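Local coordinates for protein cytochrome c (Pseudomonas aeruginosa, PDB 6RTE) that catalyses the dehydrogenation of dihydro-heme d1 in heme d1 biosynthesis and combines a heme c domain with an eight-bladed beta-propeller, at residues A49-G54 with P61-E66; G57-T62 with A86-G91; L71-A76 with Y107-P112. One frame throughout, in Å; residues are numbered along the deposited sequence.

Interaction 1: residues A49-G54 with P61-E66; sequences ACHGAG and PTLLPE. With HEC (heme c), chain C.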
loop_
_atom_site.group_PDB
_atom_site.type_symbol
_atom_site.label_atom_id
_atom_site.label_comp_id
_atom_site.label_asym_id
_atom_site.label_seq_id
_atom_site.Cartn_x
_atom_site.Cartn_y
_atom_site.Cartn_z
ATOM N N ALA A 49 -22.327 -12.015 -14.895
ATOM C CA ALA A 49 -21.586 -12.048 -16.150
ATOM C C ALA A 49 -20.203 -11.431 -15.993
ATOM O O ALA A 49 -19.221 -11.935 -16.551
ATOM C CB ALA A 49 -22.365 -11.316 -17.246
ATOM N N CYS A 50 -20.108 -10.342 -15.234
ATOM C CA CYS A 50 -18.866 -9.593 -15.084
ATOM C C CYS A 50 -18.234 -9.737 -13.713
ATOM O O CYS A 50 -17.007 -9.809 -13.608
ATOM C CB CYS A 50 -19.112 -8.106 -15.349
ATOM S SG CYS A 50 -19.706 -7.708 -16.998
ATOM N N HIS A 51 -19.033 -9.746 -12.653
ATOM C CA HIS A 51 -18.498 -9.875 -11.302
ATOM C C HIS A 51 -18.304 -11.324 -10.893
ATOM O O HIS A 51 -17.788 -11.585 -9.803
ATOM C CB HIS A 51 -19.409 -9.136 -10.323
ATOM C CG HIS A 51 -19.490 -7.672 -10.598
ATOM N ND1 HIS A 51 -18.464 -6.804 -10.306
ATOM C CD2 HIS A 51 -20.464 -6.924 -11.165
ATOM C CE1 HIS A 51 -18.805 -5.583 -10.673
ATOM N NE2 HIS A 51 -20.016 -5.629 -11.200
ATOM N N GLY A 52 -18.691 -12.262 -11.747
ATOM C CA GLY A 52 -18.288 -13.641 -11.609
ATOM C C GLY A 52 -19.174 -14.436 -10.668
ATOM O O GLY A 52 -19.938 -13.903 -9.860
ATOM N N ALA A 53 -19.055 -15.754 -10.784
ATOM C CA ALA A 53 -19.760 -16.654 -9.887
ATOM C C ALA A 53 -19.241 -16.477 -8.468
ATOM O O ALA A 53 -18.029 -16.374 -8.241
ATOM C CB ALA A 53 -19.581 -18.101 -10.346
ATOM N N GLY A 54 -20.163 -16.435 -7.513
ATOM C CA GLY A 54 -19.809 -16.238 -6.126
ATOM C C GLY A 54 -19.380 -14.831 -5.762
ATOM O O GLY A 54 -18.948 -14.607 -4.629
ATOM N N PRO A 61 -14.931 -6.122 -10.737
ATOM C CA PRO A 61 -14.228 -6.454 -9.497
ATOM C C PRO A 61 -15.000 -7.418 -8.608
ATOM O O PRO A 61 -16.199 -7.670 -8.765
ATOM C CB PRO A 61 -14.060 -5.092 -8.810
ATOM C CG PRO A 61 -15.068 -4.210 -9.426
ATOM C CD PRO A 61 -15.205 -4.679 -10.847
ATOM N N THR A 62 -14.260 -7.948 -7.639
ATOM C CA THR A 62 -14.831 -8.778 -6.591
ATOM C C THR A 62 -15.791 -7.959 -5.740
ATOM O O THR A 62 -15.521 -6.800 -5.394
ATOM C CB THR A 62 -13.700 -9.360 -5.737
ATOM O OG1 THR A 62 -12.748 -10.003 -6.594
ATOM C CG2 THR A 62 -14.213 -10.364 -4.723
ATOM N N LEU A 63 -16.933 -8.559 -5.415
ATOM C CA LEU A 63 -18.003 -7.863 -4.706
ATOM C C LEU A 63 -18.380 -8.602 -3.429
ATOM O O LEU A 63 -19.566 -8.793 -3.119
ATOM C CB LEU A 63 -19.231 -7.690 -5.600
ATOM C CG LEU A 63 -19.077 -6.807 -6.846
ATOM C CD1 LEU A 63 -20.424 -6.718 -7.547
ATOM C CD2 LEU A 63 -18.553 -5.401 -6.524
ATOM N N LEU A 64 -17.390 -9.028 -2.682
ATOM C CA LEU A 64 -17.609 -9.589 -1.357
ATOM C C LEU A 64 -17.657 -8.479 -0.318
ATOM O O LEU A 64 -17.215 -7.358 -0.572
ATOM C CB LEU A 64 -16.497 -10.575 -1.018
ATOM C CG LEU A 64 -16.439 -11.848 -1.856
ATOM C CD1 LEU A 64 -15.144 -12.586 -1.592
ATOM C CD2 LEU A 64 -17.631 -12.755 -1.564
ATOM N N PRO A 65 -18.193 -8.756 0.870
ATOM C CA PRO A 65 -18.225 -7.711 1.909
ATOM C C PRO A 65 -16.858 -7.117 2.184
ATOM O O PRO A 65 -16.735 -5.889 2.273
ATOM C CB PRO A 65 -18.798 -8.450 3.126
ATOM C CG PRO A 65 -19.619 -9.533 2.543
ATOM C CD PRO A 65 -18.891 -9.984 1.302
ATOM N N GLU A 66 -15.822 -7.962 2.263
ATOM C CA GLU A 66 -14.464 -7.468 2.430
ATOM C C GLU A 66 -14.065 -6.553 1.277
ATOM O O GLU A 66 -13.402 -5.535 1.487
ATOM C CB GLU A 66 -13.473 -8.640 2.528
ATOM C CG GLU A 66 -13.597 -9.504 3.777
ATOM C CD GLU A 66 -14.660 -10.604 3.663
ATOM O OE1 GLU A 66 -15.513 -10.580 2.739
ATOM O OE2 GLU A 66 -14.632 -11.506 4.521
HETATM FE FE HEC C . -20.616 -3.853 -11.770
HETATM C CHA HEC C . -18.209 -1.897 -10.457
HETATM C CHB HEC C . -22.317 -3.839 -8.772
HETATM C CHC HEC C . -23.279 -5.573 -13.228
HETATM C CHD HEC C . -18.797 -4.378 -14.562
HETATM N NA HEC C . -20.341 -3.034 -9.972
HETATM C C1A HEC C . -19.260 -2.251 -9.644
HETATM C C2A HEC C . -19.376 -1.840 -8.293
HETATM C C3A HEC C . -20.527 -2.378 -7.821
HETATM C C4A HEC C . -21.129 -3.130 -8.861
HETATM C CMA HEC C . -21.057 -2.213 -6.428
HETATM C CAA HEC C . -18.402 -0.970 -7.528
HETATM C CBA HEC C . -17.319 -1.877 -6.919
HETATM C CGA HEC C . -16.193 -1.177 -6.198
HETATM O O1A HEC C . -15.206 -1.847 -5.803
HETATM O O2A HEC C . -16.218 0.042 -5.996
HETATM N NB HEC C . -22.469 -4.579 -11.103
HETATM C C1B HEC C . -22.940 -4.465 -9.865
HETATM C C2B HEC C . -24.220 -5.087 -9.785
HETATM C C3B HEC C . -24.524 -5.577 -11.025
HETATM C C4B HEC C . -23.360 -5.232 -11.870
HETATM C CMB HEC C . -25.069 -5.169 -8.550
HETATM C CAB HEC C . -25.724 -6.282 -11.561
HETATM C CBB HEC C . -26.988 -5.647 -10.984
HETATM N NC HEC C . -21.001 -4.812 -13.584
HETATM C C1C HEC C . -22.121 -5.453 -13.990
HETATM C C2C HEC C . -21.908 -5.951 -15.293
HETATM C C3C HEC C . -20.625 -5.596 -15.686
HETATM C C4C HEC C . -20.062 -4.891 -14.581
HETATM C CMC HEC C . -22.939 -6.719 -16.066
HETATM C CAC HEC C . -19.848 -5.872 -16.913
HETATM C CBC HEC C . -20.258 -5.251 -18.243
HETATM N ND HEC C . -18.912 -3.275 -12.370
HETATM C C1D HEC C . -18.321 -3.579 -13.527
HETATM C C2D HEC C . -17.003 -2.934 -13.618
HETATM C C3D HEC C . -16.833 -2.240 -12.489
HETATM C C4D HEC C . -18.048 -2.477 -11.703
HETATM C CMD HEC C . -16.034 -3.032 -14.767
HETATM C CAD HEC C . -15.626 -1.420 -12.106
HETATM C CBD HEC C . -15.745 0.017 -12.622
HETATM C CGD HEC C . -14.560 0.877 -12.249
HETATM O O1D HEC C . -13.545 0.859 -12.962
HETATM O O2D HEC C . -14.572 1.609 -11.249
#
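The imidazole ring of His51 carries Leu63 on one face and the carbonyl of Pro61 at its edge. CD1 of Leu63 sits over the ring centre, 3.4 Å from the centroid of the His51 ring and 14° off the normal, a CH-pi contact. The same methyl reaches the porphyrin, where Leu63 CD1 is 3.7 Å from CHB of the heme. At the ring edge, ND1 of His51 donates a hydrogen bond of 2.9 Å to O of Pro61. The bond is nearly straight (167°), lies close to the ring plane and uses a lone pair in the carbonyl plane. It holds the rotation of the imidazole, and it may polarise the ring toward the metal. NE2 of His51 binds the heme iron at 2.0 Å, while Met89 gives the other axial ligand. CG of His51 stands anti to the carbonyl carbon (chi1 -62°), which carries the ring off the helix end to the iron. Just before it, SG of Cys50 is bonded to CAC of the heme at 1.8 Å. The Pro61 ring also packs on the heme, with CD 3.4 Å from C3D. Farther out, CD2 of Leu64 touches O of Gly54 at 3.8 Å. Cys50 and His51 end a CXXCH heme-attachment motif, and a proline carbonyl that steadies its histidine is a familiar feature of class I c-type cytochromes.

Interaction 2: residues G57-T62 with A86-G91; sequences GGSGPT and ATQMAG. With HEC (heme c), chain C.
Ser59 and Gln88 meet at one edge of the heme c site, where the loop on the histidine side of the porphyrin approaches the loop that brings the axial methionine. OG of Ser59 lies 2.8 Å from OE1 of Gln88, a short polar approach at the protein surface. Gln88 gets there with an extended chain, CG anti to the backbone N (chi1 -176°). Its amide passes the thioether arm that Cys50 anchors: OE1 of Gln88 is 3.6 Å from CBC of the heme. OG of Ser59 comes to the same arm from the other loop. Next to Ser59 in the chain, CA of Gly60 packs against the porphyrin, 3.9 Å from C2D of the heme. Within this loop, N of Gly58 donates to O of Gly60.

On the other heme face, SD of Met89 binds the iron at 2.4 Å. The methionine chain leaves the backbone with CG anti to N and then bends at chi2 (59°), so that CB and CG lie over the pyrrole that carries ND before the sulfur meets the metal. Thr87 is placed to steady this ligand: its OG1 accepts from N of Met89 (2.9 Å), an ST turn, and is also hydrogen-bonded to O of Arg84. The Thr87 methyl CG2 rests 3.7 Å from CGD of a heme propionate. A heme iron held between histidine and methionine, each on its own loop or helix end, is the hallmark of class I cytochromes c.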
loop_
_atom_site.group_PDB
_atom_site.type_symbol
_atom_site.label_atom_id
_atom_site.label_comp_id
_atom_site.label_asym_id
_atom_site.label_seq_id
_atom_site.Cartn_x
_atom_site.Cartn_y
_atom_site.Cartn_z
ATOM N N GLY A 57 -15.355 -12.075 -8.834
ATOM C CA GLY A 57 -14.814 -11.148 -9.803
ATOM C C GLY A 57 -14.663 -11.783 -11.174
ATOM O O GLY A 57 -14.788 -12.993 -11.356
ATOM N N GLY A 58 -14.410 -10.913 -12.151
ATOM C CA GLY A 58 -14.132 -11.309 -13.521
ATOM C C GLY A 58 -13.780 -10.102 -14.370
ATOM O O GLY A 58 -12.771 -9.437 -14.118
ATOM N N SER A 59 -14.595 -9.815 -15.386
ATOM C CA SER A 59 -14.524 -8.519 -16.054
ATOM C C SER A 59 -14.584 -7.391 -15.034
ATOM O O SER A 59 -13.819 -6.424 -15.115
ATOM C CB SER A 59 -15.673 -8.385 -17.065
ATOM O OG SER A 59 -16.107 -7.034 -17.225
ATOM N N GLY A 60 -15.491 -7.509 -14.064
ATOM C CA GLY A 60 -15.637 -6.535 -13.014
ATOM C C GLY A 60 -15.035 -7.020 -11.711
ATOM O O GLY A 60 -14.670 -8.189 -11.561
ATOM N N PRO A 61 -14.931 -6.122 -10.737
ATOM C CA PRO A 61 -14.228 -6.454 -9.497
ATOM C C PRO A 61 -15.000 -7.418 -8.608
ATOM O O PRO A 61 -16.199 -7.670 -8.765
ATOM C CB PRO A 61 -14.060 -5.092 -8.810
ATOM C CG PRO A 61 -15.068 -4.210 -9.426
ATOM C CD PRO A 61 -15.205 -4.679 -10.847
ATOM N N THR A 62 -14.260 -7.948 -7.639
ATOM C CA THR A 62 -14.831 -8.778 -6.591
ATOM C C THR A 62 -15.791 -7.959 -5.740
ATOM O O THR A 62 -15.521 -6.800 -5.394
ATOM C CB THR A 62 -13.700 -9.360 -5.737
ATOM O OG1 THR A 62 -12.748 -10.003 -6.594
ATOM C CG2 THR A 62 -14.213 -10.364 -4.723
ATOM N N ALA A 86 -17.683 7.064 -16.707
ATOM C CA ALA A 86 -16.479 6.823 -17.500
ATOM C C ALA A 86 -15.819 5.490 -17.146
ATOM O O ALA A 86 -14.591 5.389 -17.089
ATOM C CB ALA A 86 -15.480 7.978 -17.349
ATOM N N THR A 87 -16.633 4.459 -16.908
ATOM C CA THR A 87 -16.138 3.098 -16.734
ATOM C C THR A 87 -17.058 2.148 -17.493
ATOM O O THR A 87 -18.024 2.569 -18.136
ATOM C CB THR A 87 -16.067 2.681 -15.256
ATOM O OG1 THR A 87 -17.381 2.337 -14.796
ATOM C CG2 THR A 87 -15.498 3.805 -14.386
ATOM N N GLN A 88 -16.770 0.853 -17.404
ATOM C CA GLN A 88 -17.650 -0.162 -17.975
ATOM C C GLN A 88 -18.801 -0.546 -17.041
ATOM O O GLN A 88 -19.612 -1.405 -17.401
ATOM C CB GLN A 88 -16.841 -1.411 -18.340
ATOM C CG GLN A 88 -17.650 -2.511 -19.031
ATOM C CD GLN A 88 -16.814 -3.719 -19.408
ATOM O OE1 GLN A 88 -16.748 -4.700 -18.661
ATOM N NE2 GLN A 88 -16.170 -3.655 -20.571
ATOM N N MET A 89 -18.908 0.065 -15.865
ATOM C CA MET A 89 -20.034 -0.210 -14.972
ATOM C C MET A 89 -21.147 0.768 -15.313
ATOM O O MET A 89 -21.096 1.940 -14.929
ATOM C CB MET A 89 -19.635 -0.086 -13.506
ATOM C CG MET A 89 -20.814 -0.310 -12.538
ATOM S SD MET A 89 -21.606 -1.931 -12.717
ATOM C CE MET A 89 -23.055 -1.696 -11.688
ATOM N N ALA A 90 -22.160 0.284 -16.016
ATOM C CA ALA A 90 -23.288 1.117 -16.394
ATOM C C ALA A 90 -24.409 0.997 -15.364
ATOM O O ALA A 90 -24.442 0.077 -14.542
ATOM C CB ALA A 90 -23.803 0.732 -17.779
ATOM N N GLY A 91 -25.340 1.949 -15.423
ATOM C CA GLY A 91 -26.451 1.951 -14.498
ATOM C C GLY A 91 -27.548 0.984 -14.908
ATOM O O GLY A 91 -27.720 0.648 -16.081
HETATM FE FE HEC C . -20.616 -3.853 -11.770
HETATM C CHA HEC C . -18.209 -1.897 -10.457
HETATM C CHB HEC C . -22.317 -3.839 -8.772
HETATM C CHC HEC C . -23.279 -5.573 -13.228
HETATM C CHD HEC C . -18.797 -4.378 -14.562
HETATM N NA HEC C . -20.341 -3.034 -9.972
HETATM C C1A HEC C . -19.260 -2.251 -9.644
HETATM C C2A HEC C . -19.376 -1.840 -8.293
HETATM C C3A HEC C . -20.527 -2.378 -7.821
HETATM C C4A HEC C . -21.129 -3.130 -8.861
HETATM C CMA HEC C . -21.057 -2.213 -6.428
HETATM C CAA HEC C . -18.402 -0.970 -7.528
HETATM C CBA HEC C . -17.319 -1.877 -6.919
HETATM C CGA HEC C . -16.193 -1.177 -6.198
HETATM O O1A HEC C . -15.206 -1.847 -5.803
HETATM O O2A HEC C . -16.218 0.042 -5.996
HETATM N NB HEC C . -22.469 -4.579 -11.103
HETATM C C1B HEC C . -22.940 -4.465 -9.865
HETATM C C2B HEC C . -24.220 -5.087 -9.785
HETATM C C3B HEC C . -24.524 -5.577 -11.025
HETATM C C4B HEC C . -23.360 -5.232 -11.870
HETATM C CMB HEC C . -25.069 -5.169 -8.550
HETATM C CAB HEC C . -25.724 -6.282 -11.561
HETATM C CBB HEC C . -26.988 -5.647 -10.984
HETATM N NC HEC C . -21.001 -4.812 -13.584
HETATM C C1C HEC C . -22.121 -5.453 -13.990
HETATM C C2C HEC C . -21.908 -5.951 -15.293
HETATM C C3C HEC C . -20.625 -5.596 -15.686
HETATM C C4C HEC C . -20.062 -4.891 -14.581
HETATM C CMC HEC C . -22.939 -6.719 -16.066
HETATM C CAC HEC C . -19.848 -5.872 -16.913
HETATM C CBC HEC C . -20.258 -5.251 -18.243
HETATM N ND HEC C . -18.912 -3.275 -12.370
HETATM C C1D HEC C . -18.321 -3.579 -13.527
HETATM C C2D HEC C . -17.003 -2.934 -13.618
HETATM C C3D HEC C . -16.833 -2.240 -12.489
HETATM C C4D HEC C . -18.048 -2.477 -11.703
HETATM C CMD HEC C . -16.034 -3.032 -14.767
HETATM C CAD HEC C . -15.626 -1.420 -12.106
HETATM C CBD HEC C . -15.745 0.017 -12.622
HETATM C CGD HEC C . -14.560 0.877 -12.249
HETATM O O1D HEC C . -13.545 0.859 -12.962
HETATM O O2D HEC C . -14.572 1.609 -11.249
#

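Interaction 3: residues L71-A76 with Y107-P112; sequences LKPAQA and YLYQAP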
loop_
_atom_site.group_PDB
_atom_site.type_symbol
_atom_site.label_atom_id
_atom_site.label_comp_id
_atom_site.label_asym_id
_atom_site.label_seq_id
_atom_site.Cartn_x
_atom_site.Cartn_y
_atom_site.Cartn_z
ATOM N N LEU A 71 -16.567 1.072 0.500
ATOM C CA LEU A 71 -17.706 1.565 -0.268
ATOM C C LEU A 71 -18.950 1.430 0.602
ATOM O O LEU A 71 -19.357 0.315 0.937
ATOM C CB LEU A 71 -17.859 0.775 -1.568
ATOM C CG LEU A 71 -18.952 1.232 -2.539
ATOM C CD1 LEU A 71 -18.575 2.572 -3.186
ATOM C CD2 LEU A 71 -19.196 0.157 -3.591
ATOM N N LYS A 72 -19.545 2.550 0.973
ATOM C CA LYS A 72 -20.759 2.500 1.782
ATOM C C LYS A 72 -21.914 1.942 0.953
ATOM O O LYS A 72 -22.000 2.206 -0.253
ATOM C CB LYS A 72 -21.111 3.888 2.309
ATOM C CG LYS A 72 -20.152 4.394 3.379
ATOM C CD LYS A 72 -20.699 5.631 4.080
ATOM C CE LYS A 72 -19.645 6.290 4.974
ATOM N NZ LYS A 72 -18.480 6.800 4.192
ATOM N N PRO A 73 -22.812 1.164 1.565
ATOM C CA PRO A 73 -23.924 0.588 0.787
ATOM C C PRO A 73 -24.740 1.606 0.017
ATOM O O PRO A 73 -25.215 1.298 -1.088
ATOM C CB PRO A 73 -24.749 -0.120 1.869
ATOM C CG PRO A 73 -23.679 -0.589 2.843
ATOM C CD PRO A 73 -22.740 0.589 2.921
ATOM N N ALA A 74 -24.918 2.816 0.556
ATOM C CA ALA A 74 -25.631 3.846 -0.188
ATOM C C ALA A 74 -24.865 4.238 -1.447
ATOM O O ALA A 74 -25.479 4.563 -2.473
ATOM C CB ALA A 74 -25.876 5.069 0.701
ATOM N N GLN A 75 -23.529 4.198 -1.394
ATOM C CA GLN A 75 -22.728 4.497 -2.577
ATOM C C GLN A 75 -22.777 3.347 -3.576
ATOM O O GLN A 75 -22.827 3.575 -4.792
ATOM C CB GLN A 75 -21.288 4.804 -2.164
ATOM C CG GLN A 75 -21.176 5.983 -1.195
ATOM C CD GLN A 75 -19.789 6.128 -0.584
ATOM O OE1 GLN A 75 -19.049 5.148 -0.440
ATOM N NE2 GLN A 75 -19.427 7.357 -0.226
ATOM N N ALA A 76 -22.763 2.102 -3.086
ATOM C CA ALA A 76 -22.959 0.958 -3.976
ATOM C C ALA A 76 -24.309 1.041 -4.676
ATOM O O ALA A 76 -24.416 0.755 -5.875
ATOM C CB ALA A 76 -22.851 -0.349 -3.196
ATOM N N TYR A 107 -27.658 -8.125 -0.567
ATOM C CA TYR A 107 -26.950 -9.354 -0.923
ATOM C C TYR A 107 -25.439 -9.144 -0.995
ATOM O O TYR A 107 -24.664 -10.013 -0.571
ATOM C CB TYR A 107 -27.488 -9.871 -2.262
ATOM C CG TYR A 107 -26.784 -11.084 -2.823
ATOM C CD1 TYR A 107 -26.954 -12.338 -2.251
ATOM C CD2 TYR A 107 -25.969 -10.981 -3.946
ATOM C CE1 TYR A 107 -26.315 -13.457 -2.775
ATOM C CE2 TYR A 107 -25.326 -12.085 -4.473
ATOM C CZ TYR A 107 -25.502 -13.322 -3.884
ATOM O OH TYR A 107 -24.866 -14.423 -4.408
ATOM N N LEU A 108 -24.993 -8.009 -1.544
ATOM C CA LEU A 108 -23.561 -7.792 -1.711
ATOM C C LEU A 108 -22.863 -7.662 -0.362
ATOM O O LEU A 108 -21.730 -8.114 -0.200
ATOM C CB LEU A 108 -23.289 -6.538 -2.547
ATOM C CG LEU A 108 -23.694 -6.534 -4.028
ATOM C CD1 LEU A 108 -23.062 -5.331 -4.710
ATOM C CD2 LEU A 108 -23.293 -7.807 -4.717
ATOM N N TYR A 109 -23.520 -7.027 0.611
ATOM C CA TYR A 109 -22.901 -6.801 1.909
ATOM C C TYR A 109 -23.170 -7.922 2.904
ATOM O O TYR A 109 -22.550 -7.939 3.971
ATOM C CB TYR A 109 -23.357 -5.449 2.461
ATOM C CG TYR A 109 -22.715 -4.300 1.702
ATOM C CD1 TYR A 109 -23.256 -3.846 0.505
ATOM C CD2 TYR A 109 -21.541 -3.709 2.155
ATOM C CE1 TYR A 109 -22.661 -2.820 -0.210
ATOM C CE2 TYR A 109 -20.937 -2.680 1.441
ATOM C CZ TYR A 109 -21.503 -2.243 0.255
ATOM O OH TYR A 109 -20.923 -1.209 -0.457
ATOM N N GLN A 110 -24.030 -8.871 2.567
ATOM C CA GLN A 110 -24.319 -9.987 3.459
ATOM C C GLN A 110 -23.202 -11.019 3.370
ATOM O O GLN A 110 -22.756 -11.366 2.275
ATOM C CB GLN A 110 -25.664 -10.616 3.093
ATOM C CG GLN A 110 -25.979 -11.926 3.805
ATOM C CD GLN A 110 -26.095 -11.772 5.311
ATOM O OE1 GLN A 110 -26.823 -10.911 5.808
ATOM N NE2 GLN A 110 -25.379 -12.615 6.046
ATOM N N ALA A 111 -22.744 -11.501 4.520
ATOM C CA ALA A 111 -21.743 -12.559 4.522
ATOM C C ALA A 111 -22.327 -13.823 3.896
ATOM O O ALA A 111 -23.500 -14.151 4.139
ATOM C CB ALA A 111 -21.275 -12.856 5.949
ATOM N N PRO A 112 -21.565 -14.541 3.082
ATOM C CA PRO A 112 -22.096 -15.767 2.457
ATOM C C PRO A 112 -22.289 -16.860 3.499
ATOM O O PRO A 112 -21.707 -16.794 4.594
ATOM C CB PRO A 112 -21.027 -16.139 1.430
ATOM C CG PRO A 112 -19.778 -15.478 1.910
ATOM C CD PRO A 112 -20.176 -14.263 2.688
#
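The start of helix 73-82 faces the end of helix 98-109, with CA of Pro73 7.5 Å from CA of Tyr109. The phenol of Tyr109 bridges the gap. Its OH donates to O of Leu71 at 2.6 Å. The hydroxyl stands 54° out of the carbonyl plane, so it does not use a lone pair direction. CG of Pro73 lies over the ring centre, 3.6 Å from the centroid of the Tyr109 ring and 7° off its normal, a CH-pi contact. At the ring edge, CB of Ala76 lies 3.5 Å from OH of Tyr109. Tyr109 sets its CG anti to the carbonyl carbon (chi1 -72°), and this directs the ring across to the neighbouring helix. In this small c-type cytochrome domain, the bond ties the last turn of helix 98-109 to the chain entering helix 73-82, beside the heme. Leu71 connects the two: its side chain touches the heme, while its CG is 3.8 Å from OH of Tyr109. Lys72 is the N-cap residue. Its backbone N donates to OE1 of Gln75 (3.0 Å), and its O accepts from N of Ala76 within the first turn. Leu68 adds packing against Tyr109 from outside the two segments.

Overall arrangement
All three contacts lie in the heme c domain, on the same side of the chain's centre. Interactions 1 and 2 have centres about 10 Å apart and share Pro61 and Thr62. Backbone contacts of Cys50 and His51 with Gly60 and Gly57 join them, probably as hydrogen bonds. Interaction 3 comes after interaction 1 along the chain and alternates with interaction 2. Its centre is about 11 Å from that of interaction 1, touching it where Pro65 packs on Leu108 to Gln110. Interactions 2 and 3 do not touch. Helix 73-82 leads from interaction 3 toward the methionine loop. Interactions 1 and 2 line the two faces of the heme, and interaction 3 reaches it through Leu71.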